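Local atomic coordinates of Arf-GAP (Mus musculus, PDB entry 5C79), a protein that probably stimulates GTP hydrolysis by the small GTPase Arf1 and, through its PH domain, binds the membrane lipid phosphatidylinositol 4,5-bisphosphate. Residues L82-C87 against S123-S128; C87-N92 against K97-I102. One frame throughout, in Å; residues are numbered along the deposited sequence.

Contact 1. Residues L82-C87 against S123-S128; sequences LNLLTC and SVLTNS
L84 meets L125 and S128 with the two methyls at the end of its side chain; both touch L125, and CD1 alone also reaches S128. CD1 comes up to helix 115-135, at residues 123-128, between two residues one turn apart: it lies 3.8 Å from CD2 of L125 and 3.6 Å from OG of S128. L84 CD2 stays on the L125 side, 3.9 Å from L125 CD2, which therefore touches both branches of the fork. The two leucine side chains cross at about a right angle, methyl against methyl. In L84, CD1 stands anti to CA (chi2 172°), which carries this methyl out to the helix. S128 adds a small flank, its CB also lying against L84 CD1, and a side chain of this size lets the helix come close. V63 of strand 56-64 packs on L84, L125 and S128 alike, and L68 also touches L84, closing the cluster from the sheet.

The backbone that presents L84 is folded into a short turn. N83 OD1 accepts the N-H of L85 at 3.0 Å, from above its carbonyl plane, which makes an Asx turn; asparagine suits the place because its short amide can reach the N-H two residues on. N83 O also takes the N-H of T86. K129, next along the helix, bonds to C87 O through NZ. Between the two segments themselves, one leucine pair and a methyl against a serine CB and hydroxyl oxygen make a contact of shape, probably aided by exclusion of water, while N83 holds the turn with its amide and backbone O.

Contact 2. Residues C87-N92 against K97-I102; sequences CQVKPN and KSFDLI
V89 and L101 face each other across two antiparallel strands, as a non-hydrogen-bonded pair, and L101 is the side chain to follow. Its CB leaves the sheet on the face it shares with V89, F99 and P91. CG stands anti to the backbone N (chi1 -170°) and comes 4.0 Å from CB of C87. From there CD1 of L101 turns to segment 87-92 and settles between two partners: L101 CD1 to V89 CG2 is 3.7 Å, and L101 CD1 to C87 CB is also 3.7 Å. Leucine fits here because its fork can serve both neighbours at once. Further along, V89 CG1 approaches CD2 of the F99 ring obliquely at 4.1 Å; the ring itself lies against I122 and L125 of the helix.

The backbones are joined by two pairs of reciprocal bonds. Q88 and I102 exchange N-H and C=O, the bond from I102 N to Q88 O being nearly straight at 173°, and K90 and D100 do the same. A fifth bond, N92 N to S98 O at 3.0 Å, is more bent. P91 has no N-H to give, but its place opposite F99 asks for none from this partner. On the other face, mostly polar, stand Q88, K90 and D100 with I102; Q88 folds its amide back so that NE2 binds V89 O at 2.9 Å, and D100 OD1 pairs with H109. N92 OD1 takes the N-H groups of E94 and D95 in the connecting loop. With V89, F99 and L101 turned to the core and P91 at their edge, this antiparallel beta hairpin forms one edge of the PH-domain sheet.

Overall arrangement
Contact 2 is nested along the chain inside the loop closed by contact 1: strand 80-83 leads through the turn into hairpin 88-91/98-103, strand 106-111 follows, and helix 115-135 then returns to the turn. Their centres lie 11 Å apart and C87 belongs to both. The two are also in direct touch, with L82 packing on L101 and L125 on F99 and V89. Strands 80-83 and 88-91 are the outermost strands of the seven-stranded antiparallel sheet. The C-terminal helix caps one open end of the PH-domain barrel, and the turn packs on it. The bound phosphoinositide lies about 12 Å from the L101 side chain, consistent with a scaffold role for contact 2.

Contact 1. Residues L82-C87 against S123-S128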
ATOM      1  N   LEU A  82      -3.341  -8.098  -2.811  1.00 20.67           N
ATOM      2  CA  LEU A  82      -2.160  -7.903  -3.623  1.00 22.40           C
ATOM      3  C   LEU A  82      -1.022  -8.701  -2.996  1.00 21.22           C
ATOM      4  O   LEU A  82      -0.700  -8.541  -1.825  1.00 18.32           O
ATOM      5  CB  LEU A  82      -1.802  -6.436  -3.747  1.00 24.02           C
ATOM      6  CG  LEU A  82      -2.808  -5.554  -4.490  1.00 26.73           C
ATOM      7  CD1 LEU A  82      -2.204  -4.172  -4.599  1.00 28.68           C
ATOM      8  CD2 LEU A  82      -3.155  -6.098  -5.871  1.00 31.21           C
ATOM      9  N   ASN A  83      -0.447  -9.577  -3.796  1.00 20.33           N
ATOM     10  CA  ASN A  83       0.730 -10.370  -3.399  1.00 21.58           C
ATOM     11  C   ASN A  83       1.957  -9.473  -3.535  1.00 18.92           C
ATOM     12  O   ASN A  83       2.355  -9.070  -4.643  1.00 19.23           O
ATOM     13  CB  ASN A  83       0.846 -11.620  -4.292  1.00 24.35           C
ATOM     14  CG  ASN A  83       2.206 -12.316  -4.195  1.00 30.26           C
ATOM     15  OD1 ASN A  83       2.977 -12.089  -3.271  1.00 27.91           O
ATOM     16  ND2 ASN A  83       2.526 -13.139  -5.225  1.00 34.90           N
ATOM     17  N   LEU A  84       2.551  -9.114  -2.406  1.00 18.59           N
ATOM     18  CA  LEU A  84       3.651  -8.126  -2.439  1.00 19.52           C
ATOM     19  C   LEU A  84       4.940  -8.629  -3.097  1.00 20.02           C
ATOM     20  O   LEU A  84       5.747  -7.827  -3.556  1.00 18.59           O
ATOM     21  CB  LEU A  84       3.931  -7.564  -1.055  1.00 18.98           C
ATOM     22  CG  LEU A  84       2.769  -6.750  -0.428  1.00 18.21           C
ATOM     23  CD1 LEU A  84       3.079  -6.405   1.008  1.00 18.05           C
ATOM     24  CD2 LEU A  84       2.494  -5.498  -1.237  1.00 18.03           C
ATOM     25  N   LEU A  85       5.074  -9.931  -3.268  1.00 21.02           N
ATOM     26  CA  LEU A  85       6.206 -10.436  -4.105  1.00 23.17           C
ATOM     27  C   LEU A  85       6.226  -9.965  -5.537  1.00 24.59           C
ATOM     28  O   LEU A  85       7.277  -9.892  -6.162  1.00 26.34           O
ATOM     29  CB  LEU A  85       6.242 -11.969  -4.073  1.00 24.74           C
ATOM     30  CG  LEU A  85       6.866 -12.593  -2.841  1.00 26.43           C
ATOM     31  CD1 LEU A  85       6.588 -14.080  -2.831  1.00 27.38           C
ATOM     32  CD2 LEU A  85       8.370 -12.325  -2.814  1.00 25.60           C
ATOM     33  N   THR A  86       5.066  -9.679  -6.093  1.00 20.43           N
ATOM     34  CA  THR A  86       4.974  -9.310  -7.494  1.00 22.40           C
ATOM     35  C   THR A  86       4.464  -7.896  -7.659  1.00 20.09           C
ATOM     36  O   THR A  86       3.862  -7.566  -8.673  1.00 20.05           O
ATOM     37  CB  THR A  86       4.128 -10.356  -8.239  1.00 21.54           C
ATOM     38  OG1 THR A  86       2.838 -10.527  -7.597  1.00 22.31           O
ATOM     39  CG2 THR A  86       4.870 -11.645  -8.259  1.00 23.06           C
ATOM     40  N   CYS A  87       4.679  -7.086  -6.608  1.00 19.13           N
ATOM     41  CA  CYS A  87       4.451  -5.640  -6.645  1.00 19.65           C
ATOM     42  C   CYS A  87       5.691  -4.834  -6.358  1.00 19.93           C
ATOM     43  O   CYS A  87       6.660  -5.307  -5.770  1.00 22.33           O
ATOM     44  CB  CYS A  87       3.358  -5.191  -5.679  1.00 21.07           C
ATOM     45  SG  CYS A  87       1.745  -5.969  -5.973  1.00 21.37           S
ATOM     46  N   SER A 123       7.871   1.394   4.568  1.00 17.37           N
ATOM     47  CA  SER A 123       8.762   0.487   5.341  1.00 18.65           C
ATOM     48  C   SER A 123       8.113  -0.881   5.584  1.00 18.46           C
ATOM     49  O   SER A 123       8.765  -1.916   5.396  1.00 17.42           O
ATOM     50  CB  SER A 123       9.149   1.131   6.678  1.00 20.01           C
ATOM     51  OG  SER A 123       9.952   2.290   6.443  1.00 18.96           O
ATOM     52  N   VAL A 124       6.848  -0.870   6.001  1.00 17.19           N
ATOM     53  CA  VAL A 124       6.114  -2.109   6.266  1.00 16.30           C
ATOM     54  C   VAL A 124       5.925  -2.908   4.980  1.00 15.98           C
ATOM     55  O   VAL A 124       6.125  -4.139   4.955  1.00 16.26           O
ATOM     56  CB  VAL A 124       4.763  -1.855   6.948  1.00 16.80           C
ATOM     57  CG1 VAL A 124       3.912  -3.121   6.966  1.00 17.61           C
ATOM     58  CG2 VAL A 124       4.952  -1.369   8.395  1.00 16.21           C
ATOM     59  N   LEU A 125       5.540  -2.228   3.905  1.00 15.60           N
ATOM     60  CA  LEU A 125       5.378  -2.915   2.609  1.00 17.23           C
ATOM     61  C   LEU A 125       6.684  -3.575   2.162  1.00 16.81           C
ATOM     62  O   LEU A 125       6.709  -4.721   1.707  1.00 19.05           O
ATOM     63  CB  LEU A 125       4.893  -1.950   1.538  1.00 17.66           C
ATOM     64  CG  LEU A 125       3.428  -1.497   1.725  1.00 18.84           C
ATOM     65  CD1 LEU A 125       3.139  -0.298   0.830  1.00 19.79           C
ATOM     66  CD2 LEU A 125       2.502  -2.637   1.380  1.00 19.38           C
ATOM     67  N   THR A 126       7.773  -2.831   2.291  1.00 18.09           N
ATOM     68  CA  THR A 126       9.120  -3.346   2.004  1.00 20.15           C
ATOM     69  C   THR A 126       9.526  -4.558   2.846  1.00 18.30           C
ATOM     70  O   THR A 126      10.018  -5.583   2.329  1.00 18.85           O
ATOM     71  CB  THR A 126      10.195  -2.238   2.164  1.00 23.13           C
ATOM     72  OG1 THR A 126       9.927  -1.213   1.215  1.00 28.22           O
ATOM     73  CG2 THR A 126      11.585  -2.806   1.837  1.00 26.52           C
ATOM     74  N   ASN A 127       9.346  -4.425   4.143  1.00 18.17           N
ATOM     75  CA  ASN A 127       9.648  -5.457   5.092  1.00 16.64           C
ATOM     76  C   ASN A 127       8.852  -6.736   4.821  1.00 16.80           C
ATOM     77  O   ASN A 127       9.387  -7.857   4.924  1.00 16.31           O
ATOM     78  CB  ASN A 127       9.366  -4.963   6.505  1.00 16.40           C
ATOM     79  CG  ASN A 127      10.403  -3.959   6.999  1.00 18.19           C
ATOM     80  OD1 ASN A 127      11.493  -3.820   6.402  1.00 19.11           O
ATOM     81  ND2 ASN A 127      10.091  -3.282   8.098  1.00 15.53           N
ATOM     82  N   SER A 128       7.578  -6.548   4.532  1.00 15.97           N
ATOM     83  CA  SER A 128       6.670  -7.655   4.206  1.00 16.02           C
ATOM     84  C   SER A 128       7.168  -8.412   2.968  1.00 16.28           C
ATOM     85  O   SER A 128       7.287  -9.640   2.956  1.00 16.65           O
ATOM     86  CB  SER A 128       5.249  -7.147   4.013  1.00 16.30           C
ATOM     87  OG  SER A 128       4.407  -8.247   3.739  1.00 17.82           O
TER

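Contact 2. Residues C87-N92 against K97-I102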
ATOM      1  N   CYS A  87       4.679  -7.086  -6.608  1.00 19.13           N
ATOM      2  CA  CYS A  87       4.451  -5.640  -6.645  1.00 19.65           C
ATOM      3  C   CYS A  87       5.691  -4.834  -6.358  1.00 19.93           C
ATOM      4  O   CYS A  87       6.660  -5.307  -5.770  1.00 22.33           O
ATOM      5  CB  CYS A  87       3.358  -5.191  -5.679  1.00 21.07           C
ATOM      6  SG  CYS A  87       1.745  -5.969  -5.973  1.00 21.37           S
ATOM      7  N   GLN A  88       5.692  -3.619  -6.863  1.00 19.85           N
ATOM      8  CA  GLN A  88       6.843  -2.707  -6.699  1.00 18.99           C
ATOM      9  C   GLN A  88       6.346  -1.369  -6.178  1.00 19.16           C
ATOM     10  O   GLN A  88       5.513  -0.702  -6.805  1.00 17.88           O
ATOM     11  CB  GLN A  88       7.607  -2.506  -7.990  1.00 19.60           C
ATOM     12  CG  GLN A  88       8.843  -1.618  -7.864  1.00 21.71           C
ATOM     13  CD  GLN A  88       9.834  -2.132  -6.841  1.00 21.55           C
ATOM     14  OE1 GLN A  88      10.289  -3.264  -6.944  1.00 24.28           O
ATOM     15  NE2 GLN A  88      10.194  -1.308  -5.854  1.00 23.33           N
ATOM     16  N   VAL A  89       6.866  -0.994  -5.018  1.00 19.08           N
ATOM     17  CA  VAL A  89       6.611   0.357  -4.472  1.00 19.63           C
ATOM     18  C   VAL A  89       7.468   1.378  -5.221  1.00 21.31           C
ATOM     19  O   VAL A  89       8.666   1.166  -5.442  1.00 21.66           O
ATOM     20  CB  VAL A  89       6.901   0.455  -2.963  1.00 21.70           C
ATOM     21  CG1 VAL A  89       6.758   1.887  -2.482  1.00 22.10           C
ATOM     22  CG2 VAL A  89       5.946  -0.444  -2.200  1.00 22.19           C
ATOM     23  N   LYS A  90       6.855   2.486  -5.615  1.00 20.59           N
ATOM     24  CA  LYS A  90       7.567   3.593  -6.235  1.00 23.20           C
ATOM     25  C   LYS A  90       7.195   4.849  -5.464  1.00 25.33           C
ATOM     26  O   LYS A  90       6.083   5.373  -5.630  1.00 26.06           O
ATOM     27  CB  LYS A  90       7.247   3.767  -7.697  1.00 27.34           C
ATOM     28  CG  LYS A  90       8.100   4.858  -8.330  1.00 29.23           C
ATOM     29  CD  LYS A  90       7.864   4.971  -9.806  1.00 34.67           C
ATOM     30  CE  LYS A  90       8.829   5.988 -10.406  1.00 35.11           C
ATOM     31  NZ  LYS A  90       8.546   6.167 -11.852  1.00 37.85           N
ATOM     32  N   PRO A  91       8.096   5.297  -4.586  1.00 29.33           N
ATOM     33  CA  PRO A  91       7.764   6.503  -3.836  1.00 32.84           C
ATOM     34  C   PRO A  91       7.725   7.696  -4.743  1.00 33.67           C
ATOM     35  O   PRO A  91       8.336   7.717  -5.788  1.00 35.32           O
ATOM     36  CB  PRO A  91       8.901   6.627  -2.802  1.00 32.19           C
ATOM     37  CG  PRO A  91       9.719   5.411  -2.918  1.00 32.60           C
ATOM     38  CD  PRO A  91       9.455   4.825  -4.273  1.00 31.06           C
ATOM     39  N   ASN A  92       7.001   8.710  -4.300  1.00 44.08           N
ATOM     40  CA  ASN A  92       6.882   9.922  -5.069  1.00 48.44           C
ATOM     41  C   ASN A  92       8.219  10.686  -5.101  1.00 53.21           C
ATOM     42  O   ASN A  92       8.994  10.697  -4.130  1.00 54.07           O
ATOM     43  CB  ASN A  92       5.796  10.777  -4.469  1.00 48.91           C
ATOM     44  CG  ASN A  92       5.335  11.858  -5.382  1.00 49.70           C
ATOM     45  OD1 ASN A  92       5.678  12.998  -5.177  1.00 53.81           O
ATOM     46  ND2 ASN A  92       4.515  11.517  -6.375  1.00 49.91           N
ATOM     47  N   LYS A  97       4.649  12.011   0.662  1.00 28.97           N
ATOM     48  CA  LYS A  97       3.378  11.400   1.123  1.00 26.84           C
ATOM     49  C   LYS A  97       2.724  10.428   0.148  1.00 23.02           C
ATOM     50  O   LYS A  97       1.946   9.562   0.594  1.00 21.76           O
ATOM     51  CB  LYS A  97       2.312  12.418   1.507  1.00 29.91           C
ATOM     52  CG  LYS A  97       2.629  13.294   2.683  1.00 36.29           C
ATOM     53  CD  LYS A  97       1.365  13.925   3.245  1.00 38.93           C
ATOM     54  CE  LYS A  97       0.688  14.878   2.271  1.00 40.27           C
ATOM     55  NZ  LYS A  97      -0.541  15.453   2.908  1.00 40.69           N
ATOM     56  N   SER A  98       2.951  10.620  -1.147  1.00 21.08           N
ATOM     57  CA  SER A  98       2.348   9.802  -2.182  1.00 21.59           C
ATOM     58  C   SER A  98       3.297   8.684  -2.569  1.00 21.72           C
ATOM     59  O   SER A  98       4.506   8.884  -2.635  1.00 22.13           O
ATOM     60  CB  SER A  98       2.008  10.588  -3.437  1.00 21.60           C
ATOM     61  OG  SER A  98       1.132  11.674  -3.119  1.00 26.09           O
ATOM     62  N   PHE A  99       2.735   7.528  -2.890  1.00 18.66           N
ATOM     63  CA  PHE A  99       3.516   6.477  -3.536  1.00 19.99           C
ATOM     64  C   PHE A  99       2.629   5.643  -4.427  1.00 22.50           C
ATOM     65  O   PHE A  99       1.451   5.502  -4.173  1.00 21.47           O
ATOM     66  CB  PHE A  99       4.216   5.571  -2.509  1.00 20.46           C
ATOM     67  CG  PHE A  99       3.292   4.842  -1.582  1.00 19.00           C
ATOM     68  CD1 PHE A  99       2.763   5.460  -0.467  1.00 20.47           C
ATOM     69  CD2 PHE A  99       2.993   3.484  -1.800  1.00 21.67           C
ATOM     70  CE1 PHE A  99       1.924   4.744   0.411  1.00 19.67           C
ATOM     71  CE2 PHE A  99       2.186   2.784  -0.934  1.00 19.52           C
ATOM     72  CZ  PHE A  99       1.644   3.409   0.161  1.00 20.21           C
ATOM     73  N   ASP A 100       3.236   5.054  -5.452  1.00 20.87           N
ATOM     74  CA  ASP A 100       2.565   4.077  -6.267  1.00 21.21           C
ATOM     75  C   ASP A 100       2.901   2.664  -5.822  1.00 19.74           C
ATOM     76  O   ASP A 100       4.023   2.379  -5.374  1.00 18.49           O
ATOM     77  CB  ASP A 100       2.988   4.258  -7.724  1.00 21.77           C
ATOM     78  CG  ASP A 100       2.392   5.472  -8.373  1.00 25.90           C
ATOM     79  OD1 ASP A 100       1.583   6.187  -7.746  1.00 22.51           O
ATOM     80  OD2 ASP A 100       2.778   5.724  -9.545  1.00 27.49           O
ATOM     81  N   LEU A 101       1.937   1.782  -6.012  1.00 18.12           N
ATOM     82  CA  LEU A 101       2.154   0.328  -5.939  1.00 18.52           C
ATOM     83  C   LEU A 101       1.854  -0.299  -7.283  1.00 19.00           C
ATOM     84  O   LEU A 101       0.693  -0.352  -7.756  1.00 20.74           O
ATOM     85  CB  LEU A 101       1.310  -0.307  -4.841  1.00 18.65           C
ATOM     86  CG  LEU A 101       1.652  -1.764  -4.542  1.00 18.84           C
ATOM     87  CD1 LEU A 101       3.033  -1.902  -3.931  1.00 20.13           C
ATOM     88  CD2 LEU A 101       0.623  -2.307  -3.599  1.00 20.86           C
ATOM     89  N   ILE A 102       2.931  -0.718  -7.951  1.00 19.62           N
ATOM     90  CA  ILE A 102       2.844  -1.280  -9.290  1.00 20.50           C
ATOM     91  C   ILE A 102       2.589  -2.778  -9.143  1.00 19.23           C
ATOM     92  O   ILE A 102       3.407  -3.520  -8.601  1.00 19.44           O
ATOM     93  CB  ILE A 102       4.140  -1.038 -10.099  1.00 22.92           C
ATOM     94  CG1 ILE A 102       4.466   0.459 -10.091  1.00 25.62           C
ATOM     95  CG2 ILE A 102       3.969  -1.542 -11.529  1.00 23.49           C
ATOM     96  CD1 ILE A 102       5.874   0.786 -10.533  1.00 29.21           C
TER